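Local coordinates for protein ArCE4A (Arthrobacter sp. AW19M34-1, PDB 5LFZ) that probably removes acetyl groups from amino-sugar polymers such as chitin, as a metal-dependent deacetylase of carbohydrate esterase family 4, at residues Phe31-Gly36 against Phe84-Ile89; Arg41-Leu46 against Leu69-Asp74; Glu95-Glu100 against Ala128-Leu133; Thr145-His150 against Asp174-Ser179. One frame throughout, in Å; residues are numbered along the deposited sequence.

The four contacts sample one curled parallel-sheet fold around its metal site. Interaction 1 holds two of the three protein ligands of the nickel, D33 and H86. Interaction 4 adjoins it, their centres about 14 Å apart, with D32 O and D174 N 2.9 Å apart, I175 packed on D33, and the side chain of D147 about 9 Å from the metal. Interaction 2, nested along the chain in the loop that interaction 1 closes, backs the sheet and reaches interaction 4 through the salt bridge of R41 NH1 with E177 OE2, 2.6 Å. Interaction 3 lies on the other flank, its centre about 30 Å from that of interaction 2, and meets interaction 1 where E100 OE1 stands 2.8 Å from F84 N.

Interaction 1 (Phe31-Gly36 against Phe84-Ile89); sequences FDDGPG and FDHKDI. With NI (nickel (II) ion), chain B.
D33 and H86 meet across a nickel ion as two members of the Asp-His-His metal triad of the NodB homology fold, a distorted beta/alpha barrel; H82 supplies the third protein ligand. The pair illustrates how a metal can join two chain segments that bury little of each other, here 69 Å² in all. The tight part is the ligand cluster. D33 OD1 binds nickel at 2.1 Å, and H86 NE2 binds nickel at the same length, 2.1 Å. The two donor atoms, D33 OD1 and H86 NE2, are thereby drawn to 3.1 Å without a hydrogen bond, since both are spent on the metal. OD1 arrives at the edge of the imidazole, near its plane, while the carboxylate stands at 90° to the ring. With CG swung anti to the backbone N (chi1 -153°), H86 points its ring at the metal, and its turn is fixed further by a hydrogen bond at ND1 and by the rings of H82 and Y123, the latter edge-to-face.

The solvent side is made of water, bound to the metal as closely as the protein but not packed by side chains of these two segments. Three water molecules complete a six-coordinate shell; water 3 lies across the nickel from D33 OD1, and water 1 sits 1.9 Å from the metal, in the plane of the H86 ring. D32 OD2 is 3.9 Å from nickel and acts through the second shell, accepting from water 1 at 2.7 Å, while D32 OD1 is held by a salt bridge to R120. D33 itself works twice: OD1 grips the metal, and OD2 accepts from water 2 at 2.5 Å.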
# COMPACT_ATOMS: atom_id res chain seq x y z
N PHE A 31 1.11 0.85 -3.09
CA PHE A 31 0.73 0.16 -4.32
C PHE A 31 -0.30 -0.91 -4.04
O PHE A 31 -0.05 -1.81 -3.23
CB PHE A 31 1.95 -0.46 -5.00
CG PHE A 31 3.00 0.53 -5.41
CD1 PHE A 31 2.93 1.18 -6.63
CD2 PHE A 31 4.06 0.82 -4.56
CE1 PHE A 31 3.90 2.08 -7.00
CE2 PHE A 31 5.03 1.73 -4.93
CZ PHE A 31 4.95 2.36 -6.15
N ASP A 32 -1.45 -0.84 -4.70
CA ASP A 32 -2.54 -1.79 -4.48
C ASP A 32 -2.63 -2.85 -5.56
O ASP A 32 -2.23 -2.62 -6.70
CB ASP A 32 -3.90 -1.09 -4.45
CG ASP A 32 -4.16 -0.34 -3.18
OD1 ASP A 32 -3.24 -0.20 -2.35
OD2 ASP A 32 -5.31 0.12 -3.01
N ASP A 33 -3.20 -4.00 -5.17
CA ASP A 33 -3.77 -5.00 -6.09
C ASP A 33 -2.75 -6.00 -6.62
O ASP A 33 -3.11 -6.89 -7.41
CB ASP A 33 -4.46 -4.36 -7.30
CG ASP A 33 -5.73 -3.59 -6.95
OD1 ASP A 33 -6.08 -3.44 -5.77
OD2 ASP A 33 -6.38 -3.12 -7.91
N GLY A 34 -1.49 -5.85 -6.23
CA GLY A 34 -0.47 -6.82 -6.59
C GLY A 34 -0.48 -8.00 -5.64
O GLY A 34 -1.41 -8.14 -4.83
N PRO A 35 0.53 -8.86 -5.73
CA PRO A 35 1.62 -8.82 -6.71
C PRO A 35 1.19 -9.26 -8.11
O PRO A 35 0.14 -9.90 -8.28
CB PRO A 35 2.65 -9.79 -6.13
CG PRO A 35 1.82 -10.75 -5.32
CD PRO A 35 0.69 -9.96 -4.76
N GLY A 36 1.99 -8.90 -9.10
CA GLY A 36 1.73 -9.30 -10.47
C GLY A 36 3.01 -9.27 -11.27
O GLY A 36 4.11 -9.23 -10.70
N PHE A 84 -8.75 -10.74 0.06
CA PHE A 84 -8.34 -11.90 -0.71
C PHE A 84 -8.68 -11.76 -2.19
O PHE A 84 -7.82 -11.96 -3.04
CB PHE A 84 -8.96 -13.19 -0.16
CG PHE A 84 -8.34 -14.43 -0.72
CD1 PHE A 84 -8.93 -15.11 -1.77
CD2 PHE A 84 -7.14 -14.90 -0.22
CE1 PHE A 84 -8.35 -16.25 -2.30
CE2 PHE A 84 -6.55 -16.04 -0.73
CZ PHE A 84 -7.16 -16.72 -1.78
N ASP A 85 -9.93 -11.44 -2.49
CA ASP A 85 -10.35 -11.37 -3.89
C ASP A 85 -10.97 -10.01 -4.25
O ASP A 85 -11.79 -9.92 -5.16
CB ASP A 85 -11.34 -12.49 -4.18
CG ASP A 85 -12.37 -12.64 -3.11
OD1 ASP A 85 -12.85 -11.59 -2.63
OD2 ASP A 85 -12.70 -13.79 -2.73
N HIS A 86 -10.57 -8.98 -3.52
CA HIS A 86 -10.88 -7.58 -3.84
C HIS A 86 -12.37 -7.27 -3.84
O HIS A 86 -12.86 -6.52 -4.68
CB HIS A 86 -10.28 -7.18 -5.20
CG HIS A 86 -10.00 -5.72 -5.32
ND1 HIS A 86 -10.94 -4.80 -5.74
CD2 HIS A 86 -8.87 -5.00 -5.06
CE1 HIS A 86 -10.41 -3.59 -5.74
NE2 HIS A 86 -9.16 -3.68 -5.34
N LYS A 87 -13.10 -7.83 -2.88
CA LYS A 87 -14.51 -7.51 -2.74
C LYS A 87 -14.69 -6.31 -1.80
O LYS A 87 -13.95 -6.16 -0.82
CB LYS A 87 -15.29 -8.73 -2.23
CG LYS A 87 -15.37 -9.86 -3.25
CD LYS A 87 -16.01 -11.11 -2.69
CE LYS A 87 -15.96 -12.24 -3.71
NZ LYS A 87 -16.62 -13.49 -3.24
N ASP A 88 -15.65 -5.46 -2.13
CA ASP A 88 -16.11 -4.40 -1.23
C ASP A 88 -16.58 -5.06 0.06
O ASP A 88 -17.55 -5.81 0.05
CB ASP A 88 -17.23 -3.61 -1.92
CG ASP A 88 -17.78 -2.46 -1.08
OD1 ASP A 88 -17.64 -2.45 0.16
OD2 ASP A 88 -18.39 -1.55 -1.69
N ILE A 89 -15.90 -4.78 1.17
CA ILE A 89 -16.19 -5.48 2.42
C ILE A 89 -17.56 -5.12 2.96
O ILE A 89 -18.13 -5.87 3.76
CB ILE A 89 -15.14 -5.20 3.52
CG1 ILE A 89 -15.24 -3.76 4.02
CG2 ILE A 89 -13.73 -5.52 3.03
CD1 ILE A 89 -14.33 -3.46 5.19
NI NI B . -7.65 -2.30 -5.07
O HOH W 1 -7.10 -0.44 -4.92
O HOH W 2 -8.10 -1.58 -6.98
O HOH W 3 -9.17 -0.99 -4.32

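Interaction 2 (Arg41-Leu46 against Leu69-Asp74); sequences RLLDEL and LKRMVD
R71 reaches from helix 66-74 across L43 to D44 on helix 39-48. The two helices belong to successive beta-alpha-beta crossovers, linking strands 26-32, 54-57 and 78-81 of the parallel sheet, and their local axes run nearly parallel, 15° apart at a separation of 11.1 Å. R71 shows how an arginine can be greasy along its shaft and ionic at its tip. Its CB lies 3.9 Å from L43 CD1, and farther out R71 CD touches the same methyl, L43 CD1, at 4.0 Å. A bend at chi3 (70°) then turns the head, whose NE forms a salt bridge with E75, the residue just after its helix. The guanidinium lies with one face against L43, R71 NH2 being 3.5 Å from L43 CB. At the end, both terminal nitrogens converge on a single oxygen: D44 OD1 accepts from R71 NH2 at 3.0 Å and from R71 NH1 at 3.1 Å. They come from one face of the carboxylate, whose plane is 37° from that of the guanidinium, and neither bond is straight. NH1 also bonds N40. On the side toward the sheet, L43 CD2 meets M72 CG at 4.3 Å, and both residues rest on F55. A leucine in place of R71 would probably leave D44 and E75 without their common positive partner and L43 CB without the flat group over it. The chemistry implies one cation shared by two acids, which probably offsets their charge, with its flat face laid on L43.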
# COMPACT_ATOMS: atom_id res chain seq x y z
N ARG A 41 9.88 -5.64 -11.31
CA ARG A 41 10.48 -4.47 -11.95
C ARG A 41 10.28 -3.25 -11.06
O ARG A 41 11.17 -2.41 -10.94
CB ARG A 41 9.86 -4.23 -13.33
CG ARG A 41 10.33 -5.22 -14.38
CD ARG A 41 9.42 -5.25 -15.59
NE ARG A 41 9.47 -3.99 -16.33
CZ ARG A 41 8.60 -3.66 -17.28
NH1 ARG A 41 7.62 -4.50 -17.60
NH2 ARG A 41 8.72 -2.50 -17.91
N LEU A 42 9.12 -3.18 -10.43
CA LEU A 42 8.80 -2.11 -9.50
C LEU A 42 9.78 -2.13 -8.32
O LEU A 42 10.32 -1.10 -7.91
CB LEU A 42 7.35 -2.25 -9.04
CG LEU A 42 6.72 -1.23 -8.11
CD1 LEU A 42 7.11 0.13 -8.57
CD2 LEU A 42 5.21 -1.39 -8.14
N LEU A 43 10.02 -3.32 -7.78
CA LEU A 43 10.93 -3.48 -6.66
C LEU A 43 12.36 -3.15 -7.08
O LEU A 43 13.14 -2.60 -6.30
CB LEU A 43 10.85 -4.90 -6.11
CG LEU A 43 9.59 -5.26 -5.33
CD1 LEU A 43 9.53 -6.76 -5.13
CD2 LEU A 43 9.57 -4.55 -3.99
N ASP A 44 12.71 -3.50 -8.32
CA ASP A 44 14.02 -3.18 -8.85
C ASP A 44 14.23 -1.67 -8.87
O ASP A 44 15.27 -1.17 -8.44
CB ASP A 44 14.20 -3.75 -10.26
CG ASP A 44 14.37 -5.26 -10.27
OD1 ASP A 44 14.63 -5.86 -9.20
OD2 ASP A 44 14.26 -5.86 -11.36
N GLU A 45 13.23 -0.94 -9.37
CA GLU A 45 13.33 0.51 -9.46
C GLU A 45 13.40 1.16 -8.08
O GLU A 45 14.20 2.08 -7.86
CB GLU A 45 12.14 1.09 -10.24
CG GLU A 45 12.06 0.65 -11.70
CD GLU A 45 13.26 1.07 -12.53
OE1 GLU A 45 13.92 2.07 -12.17
OE2 GLU A 45 13.55 0.39 -13.54
N LEU A 46 12.58 0.68 -7.16
CA LEU A 46 12.60 1.18 -5.79
C LEU A 46 13.96 0.95 -5.14
O LEU A 46 14.49 1.82 -4.46
CB LEU A 46 11.49 0.53 -4.97
CG LEU A 46 10.09 1.03 -5.33
CD1 LEU A 46 9.04 0.16 -4.66
CD2 LEU A 46 9.93 2.49 -4.93
N LEU A 69 7.01 -11.70 -2.38
CA LEU A 69 6.67 -11.17 -1.06
C LEU A 69 7.88 -11.24 -0.13
O LEU A 69 8.10 -10.34 0.68
CB LEU A 69 5.48 -11.92 -0.45
CG LEU A 69 4.20 -11.10 -0.60
CD1 LEU A 69 3.75 -11.09 -2.06
CD2 LEU A 69 3.10 -11.60 0.31
N LYS A 70 8.68 -12.29 -0.27
CA LYS A 70 9.91 -12.37 0.51
C LYS A 70 10.83 -11.20 0.15
O LYS A 70 11.53 -10.68 1.02
CB LYS A 70 10.62 -13.70 0.30
CG LYS A 70 9.92 -14.88 0.96
CD LYS A 70 10.78 -16.13 0.88
CE LYS A 70 10.00 -17.37 1.27
NZ LYS A 70 8.91 -17.65 0.30
N ARG A 71 10.83 -10.79 -1.12
CA ARG A 71 11.61 -9.62 -1.53
C ARG A 71 11.15 -8.37 -0.78
O ARG A 71 11.97 -7.56 -0.35
CB ARG A 71 11.49 -9.35 -3.03
CG ARG A 71 12.38 -10.16 -3.93
CD ARG A 71 12.45 -9.51 -5.31
NE ARG A 71 13.20 -8.26 -5.30
CZ ARG A 71 13.36 -7.47 -6.36
NH1 ARG A 71 12.82 -7.81 -7.53
NH2 ARG A 71 14.06 -6.35 -6.26
N MET A 72 9.85 -8.22 -0.63
CA MET A 72 9.30 -7.04 0.04
C MET A 72 9.81 -6.94 1.47
O MET A 72 10.22 -5.86 1.92
CB MET A 72 7.78 -7.08 0.02
CG MET A 72 7.19 -6.98 -1.37
SD MET A 72 5.40 -7.17 -1.39
CE MET A 72 5.07 -6.86 -3.12
N VAL A 73 9.80 -8.06 2.18
CA VAL A 73 10.31 -8.09 3.55
C VAL A 73 11.82 -7.87 3.56
O VAL A 73 12.32 -7.03 4.31
CB VAL A 73 9.97 -9.43 4.24
CG1 VAL A 73 10.64 -9.51 5.61
CG2 VAL A 73 8.46 -9.60 4.34
N ASP A 74 12.53 -8.62 2.72
CA ASP A 74 13.99 -8.57 2.68
C ASP A 74 14.53 -7.19 2.31
O ASP A 74 15.62 -6.81 2.75
CB ASP A 74 14.54 -9.61 1.70
CG ASP A 74 14.62 -11.01 2.30
OD1 ASP A 74 14.41 -11.15 3.52
OD2 ASP A 74 14.91 -11.97 1.55

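Interaction 3 (Glu95-Glu100 against Ala128-Leu133); sequences EGIEHE and AVYDRL
One turn along helix 94-112 from I97, which touches Y130 and L133, the buried atom E100 OE1 is gripped by two consecutive backbone N-H groups, those of F84 and D85. That grip ties the helix to the metal-site loop; the contact with residues 128-133 is of the opposite kind, a purely apolar one. No hydrogen bond crosses it, and I97 carries it through a single methyl. With CD1 anti to CA (chi2 177°), I97 sends that methyl into the angle between two side chains. I97 CD1 meets Y130 CD1 at 3.9 Å, arriving at the ring's edge, near its plane, with Y130 CB almost as close; I97 CD1 also touches L133 CD1 at 4.0 Å. The tyrosine is also braced within its own segment, for V129 CG1 lies 3.4 Å above one face of the ring, offset toward its rim. The segment has polar bonds of its own: R132 NE donates to V129 O at 2.9 Å, and L133 N donates to Y130 O at 3.0 Å, consistent with the turn that brings L133 beside Y130. D131 bonds H126 and G127, just before the helix. The contact lies about 20 Å, centre to centre, from the middle of the chain, where helix 128-131 and the residues after it pack on the early part of helix 94-112 and Y130 rests on T90 in the loop leading into it.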
# COMPACT_ATOMS: atom_id res chain seq x y z
N GLU A 95 -18.95 -13.32 8.46
CA GLU A 95 -18.09 -14.44 8.08
C GLU A 95 -17.40 -14.18 6.74
O GLU A 95 -16.27 -14.61 6.53
CB GLU A 95 -18.89 -15.75 8.02
CG GLU A 95 -20.00 -15.80 7.00
CD GLU A 95 -20.73 -17.14 6.99
OE1 GLU A 95 -20.07 -18.17 6.75
OE2 GLU A 95 -21.96 -17.15 7.23
N GLY A 96 -18.07 -13.46 5.85
CA GLY A 96 -17.47 -13.08 4.58
C GLY A 96 -16.26 -12.20 4.80
O GLY A 96 -15.21 -12.38 4.16
N ILE A 97 -16.39 -11.24 5.71
CA ILE A 97 -15.27 -10.38 6.07
C ILE A 97 -14.17 -11.19 6.76
O ILE A 97 -12.99 -10.95 6.53
CB ILE A 97 -15.72 -9.22 6.98
CG1 ILE A 97 -16.76 -8.36 6.25
CG2 ILE A 97 -14.52 -8.39 7.43
CD1 ILE A 97 -17.32 -7.22 7.09
N GLU A 98 -14.57 -12.14 7.60
CA GLU A 98 -13.61 -13.05 8.25
C GLU A 98 -12.75 -13.78 7.22
O GLU A 98 -11.53 -13.87 7.37
CB GLU A 98 -14.32 -14.07 9.13
CG GLU A 98 -14.85 -13.54 10.44
CD GLU A 98 -15.63 -14.59 11.21
OE1 GLU A 98 -15.55 -15.78 10.85
OE2 GLU A 98 -16.32 -14.22 12.19
N HIS A 99 -13.40 -14.32 6.20
CA HIS A 99 -12.70 -15.02 5.13
C HIS A 99 -11.70 -14.11 4.42
O HIS A 99 -10.55 -14.48 4.23
CB HIS A 99 -13.68 -15.60 4.11
CG HIS A 99 -14.57 -16.66 4.67
ND1 HIS A 99 -14.21 -17.45 5.74
CD2 HIS A 99 -15.81 -17.07 4.31
CE1 HIS A 99 -15.18 -18.30 6.02
NE2 HIS A 99 -16.17 -18.09 5.16
N GLU A 100 -12.15 -12.92 4.03
CA GLU A 100 -11.28 -11.99 3.31
C GLU A 100 -10.03 -11.65 4.11
O GLU A 100 -8.93 -11.58 3.55
CB GLU A 100 -12.04 -10.71 2.98
CG GLU A 100 -13.18 -10.88 1.98
CD GLU A 100 -12.69 -11.35 0.62
OE1 GLU A 100 -11.53 -11.07 0.27
OE2 GLU A 100 -13.48 -11.99 -0.10
N ALA A 128 -18.05 1.79 10.15
CA ALA A 128 -17.77 1.43 11.54
C ALA A 128 -18.26 0.04 11.92
O ALA A 128 -17.59 -0.68 12.65
CB ALA A 128 -18.39 2.46 12.47
N VAL A 129 -19.43 -0.34 11.41
CA VAL A 129 -20.01 -1.64 11.75
C VAL A 129 -19.21 -2.79 11.13
O VAL A 129 -19.20 -3.90 11.66
CB VAL A 129 -21.50 -1.71 11.31
CG1 VAL A 129 -21.62 -1.73 9.79
CG2 VAL A 129 -22.18 -2.92 11.92
N TYR A 130 -18.52 -2.52 10.02
CA TYR A 130 -17.69 -3.54 9.38
C TYR A 130 -16.26 -3.49 9.91
O TYR A 130 -15.64 -4.53 10.13
CB TYR A 130 -17.68 -3.34 7.86
CG TYR A 130 -19.05 -3.15 7.25
CD1 TYR A 130 -19.87 -4.23 7.00
CD2 TYR A 130 -19.51 -1.88 6.94
CE1 TYR A 130 -21.13 -4.06 6.45
CE2 TYR A 130 -20.76 -1.70 6.39
CZ TYR A 130 -21.56 -2.79 6.15
OH TYR A 130 -22.81 -2.62 5.60
N ASP A 131 -15.76 -2.28 10.11
CA ASP A 131 -14.35 -2.07 10.46
C ASP A 131 -13.99 -2.72 11.79
O ASP A 131 -12.86 -3.14 12.00
CB ASP A 131 -14.02 -0.58 10.50
CG ASP A 131 -14.37 0.13 9.20
OD1 ASP A 131 -14.60 -0.57 8.19
OD2 ASP A 131 -14.40 1.37 9.18
N ARG A 132 -14.98 -2.82 12.67
CA ARG A 132 -14.77 -3.40 13.99
C ARG A 132 -14.33 -4.87 13.91
O ARG A 132 -13.80 -5.43 14.87
CB ARG A 132 -16.04 -3.28 14.83
CG ARG A 132 -17.14 -4.22 14.38
CD ARG A 132 -18.50 -3.74 14.83
NE ARG A 132 -19.55 -4.68 14.44
CZ ARG A 132 -19.98 -5.67 15.21
NH1 ARG A 132 -19.46 -5.83 16.42
NH2 ARG A 132 -20.93 -6.49 14.79
N LEU A 133 -14.54 -5.48 12.75
CA LEU A 133 -14.17 -6.88 12.53
C LEU A 133 -12.75 -7.02 11.98
O LEU A 133 -12.25 -8.14 11.82
CB LEU A 133 -15.15 -7.53 11.56
CG LEU A 133 -16.61 -7.56 12.01
CD1 LEU A 133 -17.47 -8.26 10.97
CD2 LEU A 133 -16.73 -8.24 13.37

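Interaction 4 (Thr145-His150 against Asp174-Ser179); sequences TLDWKH and DIHESS
D147 OD2 takes a hydrogen bond from H176 NE2 in an unusual direction, 63° out of the carboxylate plane rather than within it. The bond is short, 2.8 Å from H176 NE2 to D147 OD2, but bent, with an N-H...O angle of 138°. From the histidine's side it is regular, the oxygen lying in the ring plane at its edge. Both side chains place CG between the backbone N and the carbonyl carbon (chi1 67° in D147), which turns the two short arms into the space between their segments, so that D147 CB comes 3.5 Å from H176 CE1. The same carboxylate oxygen also accepts from the backbone N of H173. S179 OG stands 3.3 Å from D147 OD2 at a poor angle for bonding and is instead tied to H173 O. The turn carrying D147 is pinned by H150 NE2, which donates to T145 O at 2.7 Å in the carbonyl plane. Replacing H176 by an alanine would probably cost D147 OD2 one of its donors and open a gap beside the carboxylate, leaving H173 N to hold that oxygen. Such a His-carboxylate pair joins two loop-to-helix turns near the metal, the side chain of D147 being about 9 Å from nickel. The turns follow neighbouring parallel strands, 143-144 and 168-173, and lead into helices 147-150 and 177-192, with T156 of helix 153-163 and M172 of strand 168-173 packed on D147.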
# COMPACT_ATOMS: atom_id res chain seq x y z
N THR A 145 -3.65 8.90 -7.38
CA THR A 145 -3.00 9.23 -8.66
C THR A 145 -3.89 8.94 -9.86
O THR A 145 -3.57 9.32 -10.99
CB THR A 145 -1.69 8.45 -8.85
OG1 THR A 145 -1.97 7.05 -8.86
CG2 THR A 145 -0.72 8.78 -7.74
N LEU A 146 -5.01 8.26 -9.61
CA LEU A 146 -5.98 7.89 -10.64
C LEU A 146 -5.36 6.96 -11.68
O LEU A 146 -5.88 6.85 -12.80
CB LEU A 146 -6.55 9.13 -11.33
CG LEU A 146 -7.28 10.11 -10.41
CD1 LEU A 146 -7.63 11.40 -11.15
CD2 LEU A 146 -8.53 9.46 -9.83
N ASP A 147 -4.29 6.26 -11.32
CA ASP A 147 -3.60 5.44 -12.32
C ASP A 147 -4.47 4.24 -12.73
O ASP A 147 -4.28 3.67 -13.80
CB ASP A 147 -2.20 5.00 -11.84
CG ASP A 147 -2.22 4.04 -10.65
OD1 ASP A 147 -3.18 4.03 -9.85
OD2 ASP A 147 -1.23 3.29 -10.53
N TRP A 148 -5.45 3.92 -11.89
CA TRP A 148 -6.41 2.85 -12.18
C TRP A 148 -7.36 3.23 -13.32
O TRP A 148 -7.98 2.36 -13.92
CB TRP A 148 -7.21 2.51 -10.91
CG TRP A 148 -7.89 3.70 -10.31
CD1 TRP A 148 -7.33 4.66 -9.52
CD2 TRP A 148 -9.27 4.07 -10.46
NE1 TRP A 148 -8.27 5.60 -9.17
CE2 TRP A 148 -9.47 5.26 -9.73
CE3 TRP A 148 -10.36 3.50 -11.13
CZ2 TRP A 148 -10.71 5.89 -9.65
CZ3 TRP A 148 -11.59 4.13 -11.05
CH2 TRP A 148 -11.75 5.32 -10.32
N LYS A 149 -7.47 4.53 -13.61
CA LYS A 149 -8.29 4.98 -14.73
C LYS A 149 -7.47 5.28 -15.98
O LYS A 149 -7.85 4.86 -17.08
CB LYS A 149 -9.11 6.22 -14.38
CG LYS A 149 -10.34 5.95 -13.55
N HIS A 150 -6.38 6.03 -15.84
CA HIS A 150 -5.70 6.53 -17.03
C HIS A 150 -4.48 5.70 -17.44
O HIS A 150 -4.05 5.79 -18.59
CB HIS A 150 -5.29 8.00 -16.85
CG HIS A 150 -4.51 8.28 -15.60
ND1 HIS A 150 -3.23 7.79 -15.39
CD2 HIS A 150 -4.81 9.02 -14.51
CE1 HIS A 150 -2.79 8.21 -14.22
NE2 HIS A 150 -3.73 8.96 -13.66
N ASP A 174 -0.20 -1.53 -8.51
CA ASP A 174 0.72 -2.51 -9.06
C ASP A 174 -0.06 -3.50 -9.94
O ASP A 174 -0.18 -4.69 -9.62
CB ASP A 174 1.42 -3.23 -7.90
CG ASP A 174 2.45 -4.23 -8.37
OD1 ASP A 174 2.80 -4.22 -9.57
OD2 ASP A 174 2.88 -5.04 -7.51
N ILE A 175 -0.63 -3.00 -11.03
CA ILE A 175 -1.39 -3.86 -11.94
C ILE A 175 -0.99 -3.63 -13.38
O ILE A 175 -1.44 -4.33 -14.28
CB ILE A 175 -2.92 -3.63 -11.85
CG1 ILE A 175 -3.28 -2.17 -12.14
CG2 ILE A 175 -3.42 -4.01 -10.50
CD1 ILE A 175 -4.77 -1.91 -12.32
N HIS A 176 -0.13 -2.65 -13.61
CA HIS A 176 0.06 -2.13 -14.95
C HIS A 176 1.45 -1.52 -15.11
O HIS A 176 2.08 -1.11 -14.14
CB HIS A 176 -1.08 -1.15 -15.26
CG HIS A 176 -1.21 -0.02 -14.27
ND1 HIS A 176 -1.21 1.30 -14.64
CD2 HIS A 176 -1.20 -0.03 -12.92
CE1 HIS A 176 -1.31 2.06 -13.56
NE2 HIS A 176 -1.28 1.27 -12.50
N GLU A 177 1.92 -1.51 -16.36
CA GLU A 177 3.28 -1.07 -16.67
C GLU A 177 3.54 0.37 -16.26
O GLU A 177 4.67 0.74 -15.95
CB GLU A 177 3.57 -1.24 -18.16
CG GLU A 177 4.98 -0.83 -18.54
CD GLU A 177 5.69 -1.84 -19.40
OE1 GLU A 177 5.97 -1.53 -20.58
OE2 GLU A 177 5.96 -2.96 -18.91
N SER A 178 2.50 1.20 -16.25
CA SER A 178 2.73 2.62 -16.02
C SER A 178 3.29 2.90 -14.63
O SER A 178 4.03 3.86 -14.46
CB SER A 178 1.45 3.42 -16.27
OG SER A 178 0.37 2.97 -15.50
N SER A 179 2.98 2.06 -13.65
CA SER A 179 3.58 2.24 -12.33
C SER A 179 5.09 1.99 -12.35
O SER A 179 5.85 2.71 -11.70
CB SER A 179 2.91 1.32 -11.32
OG SER A 179 1.56 1.72 -11.15